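Local coordinates for putative YfrE protein (Vibrio parahaemolyticus RIMD 2210633, PDB 3BEE) that is of unknown function but forms the C-terminal TPR part of a membrane protein probably involved in cytochrome c-type biogenesis, at residues D64-L69 with E84-A89. Numbering follows the deposited sequence.
Sequences DTWVLL and ESINKA
The last two helices of this TPR-type helical array pack side by side here, and W66 on helix 59-70 presses its indole against S85 of helix 79-92. The short segments run nearly antiparallel at 158°, with their axes 9.8 Å apart. S85 CB sits over one face of the indole. It makes a CH-pi contact at 3.5 Å from the centroid of the six-membered ring of W66, only 9° off the ring normal. S85 OG is turned to its own helix, where it is hydrogen-bonded to the carbonyl O of T81. At the rim of the same ring, W66 CZ3 lies 4.1 Å from A89 CB, which comes in at the ring edge. With CG1 anti to its own carbonyl carbon, I86 lays CG1 against W66 CB at 3.7 Å. The delta carbon reaches further, so that I86 CD1 touches V67 CG2 at 3.8 Å, the two side chains crossing at about a right angle. W66 also touches A50 and N51 of helix 43-55, so this side chain joins helix 59-70 to both neighbours. This is apolar packing of a final helix against the preceding helical hairpin, consistent with a C-terminal capping helix of a TPR domain.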
ATOM      1  N   ASP A  64     -10.579  -1.533  -1.946  1.00 34.71           N
ATOM      2  CA  ASP A  64     -10.570  -2.684  -1.044  1.00 35.61           C
ATOM      3  C   ASP A  64      -9.329  -2.663  -0.151  1.00 35.90           C
ATOM      4  O   ASP A  64      -9.403  -3.021   1.011  1.00 36.45           O
ATOM      5  CB  ASP A  64     -10.576  -3.991  -1.845  1.00 35.52           C
ATOM      6  CG  ASP A  64     -11.899  -4.238  -2.558  1.00 36.68           C
ATOM      7  OD1 ASP A  64     -12.891  -3.568  -2.240  1.00 37.34           O
ATOM      8  OD2 ASP A  64     -11.941  -5.090  -3.463  1.00 38.35           O
ATOM      9  N   THR A  65      -8.197  -2.269  -0.728  1.00 35.36           N
ATOM     10  CA  THR A  65      -6.916  -2.224   0.001  1.00 36.13           C
ATOM     11  C   THR A  65      -6.935  -1.070   1.009  1.00 35.53           C
ATOM     12  O   THR A  65      -6.487  -1.225   2.140  1.00 35.81           O
ATOM     13  CB  THR A  65      -5.710  -2.080  -0.963  1.00 35.06           C
ATOM     14  OG1 THR A  65      -5.836  -3.031  -2.027  1.00 35.50           O
ATOM     15  CG2 THR A  65      -4.397  -2.315  -0.228  1.00 36.78           C
ATOM     16  N   TRP A  66      -7.458   0.073   0.591  1.00 35.73           N
ATOM     17  CA  TRP A  66      -7.572   1.237   1.486  1.00 35.95           C
ATOM     18  C   TRP A  66      -8.566   0.983   2.617  1.00 35.92           C
ATOM     19  O   TRP A  66      -8.329   1.398   3.746  1.00 36.48           O
ATOM     20  CB  TRP A  66      -7.951   2.508   0.709  1.00 35.48           C
ATOM     21  CG  TRP A  66      -6.807   3.134  -0.047  1.00 35.96           C
ATOM     22  CD1 TRP A  66      -5.504   3.335   0.416  1.00 36.14           C
ATOM     23  CD2 TRP A  66      -6.838   3.657  -1.392  1.00 34.69           C
ATOM     24  NE1 TRP A  66      -4.745   3.946  -0.574  1.00 35.78           N
ATOM     25  CE2 TRP A  66      -5.533   4.157  -1.682  1.00 35.69           C
ATOM     26  CE3 TRP A  66      -7.842   3.767  -2.369  1.00 35.21           C
ATOM     27  CZ2 TRP A  66      -5.204   4.749  -2.934  1.00 35.54           C
ATOM     28  CZ3 TRP A  66      -7.531   4.345  -3.598  1.00 37.10           C
ATOM     29  CH2 TRP A  66      -6.206   4.821  -3.881  1.00 35.09           C
ATOM     30  N   VAL A  67      -9.666   0.292   2.320  1.00 35.47           N
ATOM     31  CA  VAL A  67     -10.678   0.013   3.330  1.00 35.14           C
ATOM     32  C   VAL A  67     -10.094  -0.959   4.373  1.00 35.78           C
ATOM     33  O   VAL A  67     -10.346  -0.819   5.567  1.00 36.18           O
ATOM     34  CB  VAL A  67     -11.990  -0.513   2.703  1.00 34.78           C
ATOM     35  CG1 VAL A  67     -12.988  -0.988   3.801  1.00 34.73           C
ATOM     36  CG2 VAL A  67     -12.650   0.558   1.830  1.00 34.39           C
ATOM     37  N   LEU A  68      -9.292  -1.914   3.905  1.00 36.39           N
ATOM     38  CA  LEU A  68      -8.545  -2.826   4.760  1.00 37.31           C
ATOM     39  C   LEU A  68      -7.541  -2.061   5.639  1.00 36.64           C
ATOM     40  O   LEU A  68      -7.470  -2.280   6.840  1.00 37.29           O
ATOM     41  CB  LEU A  68      -7.852  -3.923   3.919  1.00 37.30           C
ATOM     42  CG  LEU A  68      -7.083  -5.005   4.687  1.00 37.66           C
ATOM     43  CD1 LEU A  68      -8.009  -5.934   5.502  1.00 39.63           C
ATOM     44  CD2 LEU A  68      -6.220  -5.851   3.752  1.00 39.98           C
ATOM     45  N   LEU A  69      -6.804  -1.139   5.043  1.00 36.60           N
ATOM     46  CA  LEU A  69      -5.879  -0.289   5.800  1.00 36.58           C
ATOM     47  C   LEU A  69      -6.599   0.497   6.911  1.00 36.29           C
ATOM     48  O   LEU A  69      -6.062   0.643   8.010  1.00 36.69           O
ATOM     49  CB  LEU A  69      -5.124   0.664   4.852  1.00 36.83           C
ATOM     50  CG  LEU A  69      -4.128   1.677   5.446  1.00 36.46           C
ATOM     51  CD1 LEU A  69      -3.136   1.013   6.443  1.00 35.32           C
ATOM     52  CD2 LEU A  69      -3.383   2.378   4.329  1.00 35.98           C
ATOM     53  N   GLU A  84     -10.077  10.244   1.113  1.00 35.43           N
ATOM     54  CA  GLU A  84     -10.048  11.058  -0.109  1.00 36.83           C
ATOM     55  C   GLU A  84      -9.624  10.211  -1.335  1.00 36.42           C
ATOM     56  O   GLU A  84     -10.188  10.363  -2.433  1.00 36.87           O
ATOM     57  CB  GLU A  84      -9.142  12.300   0.067  1.00 36.77           C
ATOM     58  CG  GLU A  84      -9.769  13.404   1.030  1.00 38.47           C
ATOM     59  CD  GLU A  84      -8.802  14.540   1.432  1.00 39.31           C
ATOM     60  OE1 GLU A  84      -7.559  14.374   1.296  1.00 42.36           O
ATOM     61  OE2 GLU A  84      -9.296  15.608   1.890  1.00 42.18           O
ATOM     62  N   SER A  85      -8.648   9.323  -1.140  1.00 35.59           N
ATOM     63  CA  SER A  85      -8.233   8.379  -2.177  1.00 35.74           C
ATOM     64  C   SER A  85      -9.377   7.444  -2.590  1.00 35.48           C
ATOM     65  O   SER A  85      -9.588   7.214  -3.799  1.00 34.96           O
ATOM     66  CB  SER A  85      -7.025   7.561  -1.729  1.00 35.58           C
ATOM     67  OG  SER A  85      -5.914   8.418  -1.490  1.00 34.76           O
ATOM     68  N   ILE A  86     -10.082   6.899  -1.592  1.00 35.25           N
ATOM     69  CA  ILE A  86     -11.224   6.012  -1.825  1.00 35.23           C
ATOM     70  C   ILE A  86     -12.251   6.765  -2.639  1.00 36.64           C
ATOM     71  O   ILE A  86     -12.808   6.237  -3.623  1.00 36.79           O
ATOM     72  CB  ILE A  86     -11.866   5.531  -0.494  1.00 35.59           C
ATOM     73  CG1 ILE A  86     -10.997   4.447   0.158  1.00 34.09           C
ATOM     74  CG2 ILE A  86     -13.346   5.043  -0.701  1.00 33.31           C
ATOM     75  CD1 ILE A  86     -11.369   4.139   1.583  1.00 35.51           C
ATOM     76  N   ASN A  87     -12.515   8.000  -2.229  1.00 36.29           N
ATOM     77  CA  ASN A  87     -13.507   8.785  -2.927  1.00 38.11           C
ATOM     78  C   ASN A  87     -13.184   9.114  -4.390  1.00 38.26           C
ATOM     79  O   ASN A  87     -14.064   9.046  -5.235  1.00 37.72           O
ATOM     80  CB  ASN A  87     -13.845  10.048  -2.158  1.00 38.46           C
ATOM     81  CG  ASN A  87     -15.274  10.070  -1.745  1.00 44.20           C
ATOM     82  OD1 ASN A  87     -16.055  10.918  -2.217  1.00 49.87           O
ATOM     83  ND2 ASN A  87     -15.669   9.097  -0.911  1.00 45.70           N
ATOM     84  N   LYS A  88     -11.936   9.484  -4.668  1.00 37.83           N
ATOM     85  CA  LYS A  88     -11.462   9.665  -6.032  1.00 39.64           C
ATOM     86  C   LYS A  88     -11.675   8.365  -6.858  1.00 38.16           C
ATOM     87  O   LYS A  88     -12.270   8.400  -7.926  1.00 38.27           O
ATOM     88  CB  LYS A  88      -9.970  10.086  -6.009  1.00 38.99           C
ATOM     89  CG  LYS A  88      -9.440  10.739  -7.278  1.00 43.72           C
ATOM     90  CD  LYS A  88      -7.988  11.288  -7.029  1.00 43.18           C
ATOM     91  CE  LYS A  88      -7.399  12.057  -8.226  1.00 47.19           C
ATOM     92  NZ  LYS A  88      -7.819  13.509  -8.435  1.00 46.58           N
ATOM     93  N   ALA A  89     -11.162   7.242  -6.352  1.00 37.64           N
ATOM     94  CA  ALA A  89     -11.288   5.920  -7.002  1.00 37.18           C
ATOM     95  C   ALA A  89     -12.740   5.563  -7.337  1.00 37.23           C
ATOM     96  O   ALA A  89     -13.060   5.162  -8.459  1.00 37.20           O
ATOM     97  CB  ALA A  89     -10.664   4.852  -6.135  1.00 34.84           C
TER